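Local coordinates for protein fumarate reductase iron-sulfur subunit (PDB 7D6V) that probably relays electrons through its three iron-sulfur clusters, from the flavoprotein subunit toward quinone at the membrane, as part of mycobacterial succinate dehydrogenase, at residues 26-38 with 71-83. Residues are numbered along the deposited sequence; the frame is centred on the assembly and turned at random.
Sequences EVNDGEVVLDIIH and RLMCMTRMSTFGE
Met78, Met73 and Val33 bury the most surface where 26-38 meets 71-83, a contact that illustrates how the start of a helix can be docked through both its first backbone amides, which have no partner within the helix, and its first apolar side chains. Val33 N donates to Thr76 O at 3.1 Å, within the carbonyl plane; Leu34 N donates to Met73 O, also at 3.1 Å, from well above the carbonyl plane. One amide before these, the Asp35 carboxylate folds back so that OD1 accepts from Val32 N, the N-cap residue.

Val33 sits between the two methionines and crosses each at about a right angle. Its CG1 faces Met73 CG, while CG2 lies 3.9 Å from Met78 SD and as close to Thr76 CB, with the edge of the Phe81 ring a little farther off. Met78 extends its CG anti to the backbone N (chi1 180°), against Val27 CG1, and the bend at chi2 (84°) then turns SD to Ile36 CG1, 3.7 Å from it. Met73 lays its CB against Leu34 CB, 3.9 Å away, and Leu34 CD2 in turn touches Cys74 CB at 3.7 Å.

Cys74 SG binds an iron of the [2Fe-2S] cluster, which Cys62 also ligates. Packing the segment that carries a cluster cysteine on the helix that follows the N-terminal beta hairpin is characteristic of the plant-type ferredoxin (beta-grasp) domain of succinate dehydrogenase iron-sulfur subunits.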
loop_
_atom_site.group_PDB
_atom_site.type_symbol
_atom_site.label_atom_id
_atom_site.label_comp_id
_atom_site.label_asym_id
_atom_site.label_seq_id
_atom_site.Cartn_x
_atom_site.Cartn_y
_atom_site.Cartn_z
ATOM N N GLU B 26 -0.569 16.991 23.896
ATOM C CA GLU B 26 0.245 16.075 24.682
ATOM C C GLU B 26 0.741 14.923 23.816
ATOM O O GLU B 26 -0.045 14.282 23.114
ATOM C CB GLU B 26 -0.571 15.542 25.857
ATOM C CG GLU B 26 0.153 14.550 26.732
ATOM C CD GLU B 26 -0.791 13.538 27.348
ATOM O OE1 GLU B 26 -1.234 12.623 26.624
ATOM O OE2 GLU B 26 -1.091 13.658 28.555
ATOM N N VAL B 27 2.044 14.660 23.870
ATOM C CA VAL B 27 2.679 13.617 23.071
ATOM C C VAL B 27 3.248 12.562 24.008
ATOM O O VAL B 27 3.925 12.897 24.986
ATOM C CB VAL B 27 3.780 14.190 22.162
ATOM C CG1 VAL B 27 4.481 13.076 21.404
ATOM C CG2 VAL B 27 3.192 15.191 21.196
ATOM N N ASN B 28 2.966 11.299 23.715
ATOM C CA ASN B 28 3.537 10.172 24.437
ATOM C C ASN B 28 4.605 9.486 23.590
ATOM O O ASN B 28 4.699 9.683 22.378
ATOM C CB ASN B 28 2.451 9.170 24.831
ATOM C CG ASN B 28 1.456 9.744 25.809
ATOM O OD1 ASN B 28 1.737 9.857 26.999
ATOM N ND2 ASN B 28 0.280 10.106 25.314
ATOM N N ASP B 29 5.417 8.669 24.253
ATOM C CA ASP B 29 6.461 7.924 23.562
ATOM C C ASP B 29 5.847 6.873 22.645
ATOM O O ASP B 29 4.959 6.121 23.052
ATOM C CB ASP B 29 7.392 7.259 24.571
ATOM C CG ASP B 29 8.335 8.240 25.232
ATOM O OD1 ASP B 29 9.079 8.936 24.511
ATOM O OD2 ASP B 29 8.332 8.315 26.478
ATOM N N GLY B 30 6.323 6.824 21.405
ATOM C CA GLY B 30 5.892 5.811 20.466
ATOM C C GLY B 30 4.675 6.148 19.637
ATOM O O GLY B 30 4.063 5.235 19.071
ATOM N N GLU B 31 4.303 7.418 19.534
ATOM C CA GLU B 31 3.116 7.827 18.801
ATOM C C GLU B 31 3.505 8.502 17.495
ATOM O O GLU B 31 4.516 9.199 17.420
ATOM C CB GLU B 31 2.259 8.775 19.635
ATOM C CG GLU B 31 1.645 8.118 20.846
ATOM C CD GLU B 31 0.829 9.079 21.665
ATOM O OE1 GLU B 31 0.855 10.287 21.354
ATOM O OE2 GLU B 31 0.160 8.631 22.616
ATOM N N VAL B 32 2.702 8.268 16.458
ATOM C CA VAL B 32 2.887 8.917 15.164
ATOM C C VAL B 32 2.148 10.247 15.133
ATOM O O VAL B 32 1.368 10.561 16.038
ATOM C CB VAL B 32 2.445 8.016 13.997
ATOM C CG1 VAL B 32 3.376 6.827 13.867
ATOM C CG2 VAL B 32 1.011 7.575 14.166
ATOM N N VAL B 33 2.419 11.047 14.100
ATOM C CA VAL B 33 1.759 12.340 13.938
ATOM C C VAL B 33 0.245 12.174 13.870
ATOM O O VAL B 33 -0.508 12.986 14.425
ATOM C CB VAL B 33 2.308 13.056 12.688
ATOM C CG1 VAL B 33 1.408 14.205 12.284
ATOM C CG2 VAL B 33 3.716 13.549 12.940
ATOM N N LEU B 34 -0.228 11.126 13.191
ATOM C CA LEU B 34 -1.665 10.929 13.040
ATOM C C LEU B 34 -2.355 10.717 14.383
ATOM O O LEU B 34 -3.502 11.139 14.560
ATOM C CB LEU B 34 -1.939 9.753 12.105
ATOM C CG LEU B 34 -3.381 9.572 11.631
ATOM C CD1 LEU B 34 -3.941 10.875 11.091
ATOM C CD2 LEU B 34 -3.473 8.479 10.587
ATOM N N ASP B 35 -1.679 10.078 15.342
ATOM C CA ASP B 35 -2.243 9.962 16.684
ATOM C C ASP B 35 -2.407 11.329 17.335
ATOM O O ASP B 35 -3.409 11.588 18.013
ATOM C CB ASP B 35 -1.368 9.065 17.559
ATOM C CG ASP B 35 -1.166 7.687 16.970
ATOM O OD1 ASP B 35 -0.037 7.163 17.064
ATOM O OD2 ASP B 35 -2.132 7.127 16.411
ATOM N N ILE B 36 -1.426 12.212 17.153
ATOM C CA ILE B 36 -1.521 13.557 17.709
ATOM C C ILE B 36 -2.664 14.320 17.056
ATOM O O ILE B 36 -3.386 15.075 17.717
ATOM C CB ILE B 36 -0.177 14.289 17.549
ATOM C CG1 ILE B 36 0.979 13.360 17.912
ATOM C CG2 ILE B 36 -0.140 15.529 18.410
ATOM C CD1 ILE B 36 0.984 12.923 19.353
ATOM N N ILE B 37 -2.852 14.128 15.750
ATOM C CA ILE B 37 -3.962 14.767 15.051
ATOM C C ILE B 37 -5.294 14.246 15.577
ATOM O O ILE B 37 -6.249 15.010 15.754
ATOM C CB ILE B 37 -3.825 14.559 13.531
ATOM C CG1 ILE B 37 -2.513 15.159 13.031
ATOM C CG2 ILE B 37 -4.996 15.177 12.797
ATOM C CD1 ILE B 37 -2.459 16.664 13.105
ATOM N N HIS B 38 -5.381 12.938 15.827
ATOM C CA HIS B 38 -6.606 12.364 16.376
ATOM C C HIS B 38 -6.902 12.908 17.768
ATOM O O HIS B 38 -8.060 13.194 18.099
ATOM C CB HIS B 38 -6.499 10.842 16.414
ATOM C CG HIS B 38 -6.620 10.195 15.070
ATOM N ND1 HIS B 38 -6.303 8.874 14.850
ATOM C CD2 HIS B 38 -7.022 10.690 13.876
ATOM C CE1 HIS B 38 -6.504 8.582 13.578
ATOM N NE2 HIS B 38 -6.940 9.667 12.965
ATOM N N ARG B 71 4.985 13.269 3.544
ATOM C CA ARG B 71 5.025 12.068 4.359
ATOM C C ARG B 71 3.627 11.478 4.489
ATOM O O ARG B 71 2.628 12.071 4.072
ATOM C CB ARG B 71 5.583 12.358 5.759
ATOM C CG ARG B 71 7.004 12.878 5.811
ATOM C CD ARG B 71 7.980 11.840 5.316
ATOM N NE ARG B 71 7.852 10.590 6.058
ATOM C CZ ARG B 71 8.470 10.329 7.204
ATOM N NH1 ARG B 71 9.265 11.234 7.756
ATOM N NH2 ARG B 71 8.285 9.160 7.801
ATOM N N LEU B 72 3.575 10.281 5.065
ATOM C CA LEU B 72 2.339 9.715 5.585
ATOM C C LEU B 72 2.245 10.044 7.068
ATOM O O LEU B 72 3.213 9.860 7.809
ATOM C CB LEU B 72 2.290 8.201 5.380
ATOM C CG LEU B 72 2.235 7.642 3.962
ATOM C CD1 LEU B 72 2.378 6.136 4.005
ATOM C CD2 LEU B 72 0.943 8.037 3.274
ATOM N N MET B 73 1.084 10.542 7.494
ATOM C CA MET B 73 0.926 10.929 8.890
ATOM C C MET B 73 0.966 9.723 9.818
ATOM O O MET B 73 1.457 9.828 10.946
ATOM C CB MET B 73 -0.374 11.707 9.075
ATOM C CG MET B 73 -0.287 13.151 8.622
ATOM S SD MET B 73 -1.793 14.100 8.887
ATOM C CE MET B 73 -2.795 13.524 7.523
ATOM N N CYS B 74 0.486 8.580 9.339
ATOM C CA CYS B 74 0.460 7.359 10.143
ATOM C C CYS B 74 1.813 6.648 10.232
ATOM O O CYS B 74 1.936 5.627 10.909
ATOM C CB CYS B 74 -0.601 6.393 9.608
ATOM S SG CYS B 74 -0.001 5.252 8.340
ATOM N N MET B 75 2.823 7.186 9.554
ATOM C CA MET B 75 4.148 6.589 9.572
ATOM C C MET B 75 5.238 7.529 10.067
ATOM O O MET B 75 6.409 7.136 10.075
ATOM C CB MET B 75 4.518 6.077 8.174
ATOM C CG MET B 75 3.652 4.931 7.681
ATOM S SD MET B 75 3.731 3.458 8.712
ATOM C CE MET B 75 5.399 2.903 8.391
ATOM N N THR B 76 4.901 8.746 10.482
ATOM C CA THR B 76 5.893 9.715 10.931
ATOM C C THR B 76 6.047 9.604 12.443
ATOM O O THR B 76 5.091 9.835 13.186
ATOM C CB THR B 76 5.493 11.129 10.521
ATOM O OG1 THR B 76 5.140 11.135 9.133
ATOM C CG2 THR B 76 6.642 12.093 10.740
ATOM N N ARG B 77 7.261 9.282 12.891
ATOM C CA ARG B 77 7.462 8.735 14.229
ATOM C C ARG B 77 7.243 9.749 15.342
ATOM O O ARG B 77 7.053 9.339 16.491
ATOM C CB ARG B 77 8.869 8.150 14.337
ATOM C CG ARG B 77 8.947 6.873 15.142
ATOM C CD ARG B 77 10.344 6.289 15.081
ATOM N NE ARG B 77 10.699 5.885 13.725
ATOM C CZ ARG B 77 11.774 6.319 13.076
ATOM N NH1 ARG B 77 12.602 7.172 13.661
ATOM N NH2 ARG B 77 12.021 5.900 11.844
ATOM N N MET B 78 7.337 11.045 15.051
ATOM C CA MET B 78 6.992 12.115 15.987
ATOM C C MET B 78 8.033 12.212 17.101
ATOM O O MET B 78 8.047 13.174 17.873
ATOM C CB MET B 78 5.581 11.892 16.547
ATOM C CG MET B 78 5.072 12.912 17.542
ATOM S SD MET B 78 4.351 14.347 16.731
ATOM C CE MET B 78 5.270 15.669 17.503
ATOM N N SER B 79 8.937 11.239 17.159
ATOM C CA SER B 79 10.178 11.354 17.906
ATOM C C SER B 79 11.319 11.795 17.007
ATOM O O SER B 79 12.443 11.978 17.482
ATOM C CB SER B 79 10.522 10.025 18.580
ATOM O OG SER B 79 10.863 9.043 17.621
ATOM N N THR B 80 11.038 11.950 15.712
ATOM C CA THR B 80 11.961 12.599 14.793
ATOM C C THR B 80 12.244 14.031 15.227
ATOM O O THR B 80 13.310 14.578 14.922
ATOM C CB THR B 80 11.365 12.564 13.384
ATOM O OG1 THR B 80 11.260 11.205 12.946
ATOM C CG2 THR B 80 12.218 13.340 12.394
ATOM N N PHE B 81 11.326 14.632 15.972
ATOM C CA PHE B 81 11.359 16.043 16.308
ATOM C C PHE B 81 11.671 16.221 17.787
ATOM O O PHE B 81 11.300 15.391 18.620
ATOM C CB PHE B 81 10.017 16.697 15.986
ATOM C CG PHE B 81 9.446 16.281 14.667
ATOM C CD1 PHE B 81 10.091 16.592 13.487
ATOM C CD2 PHE B 81 8.276 15.548 14.613
ATOM C CE1 PHE B 81 9.568 16.200 12.276
ATOM C CE2 PHE B 81 7.750 15.152 13.406
ATOM C CZ PHE B 81 8.396 15.479 12.236
ATOM N N GLY B 82 12.353 17.312 18.105
ATOM C CA GLY B 82 12.639 17.627 19.487
ATOM C C GLY B 82 11.394 18.036 20.248
ATOM O O GLY B 82 10.344 18.345 19.684
ATOM N N GLU B 83 11.519 18.034 21.575
ATOM C CA GLU B 83 10.398 18.414 22.423
ATOM C C GLU B 83 10.143 19.914 22.408
ATOM O O GLU B 83 9.032 20.346 22.735
ATOM C CB GLU B 83 10.638 17.933 23.852
ATOM C CG GLU B 83 10.772 16.428 23.969
ATOM C CD GLU B 83 10.777 15.950 25.404
ATOM O OE1 GLU B 83 10.889 14.727 25.620
ATOM O OE2 GLU B 83 10.671 16.796 26.316
#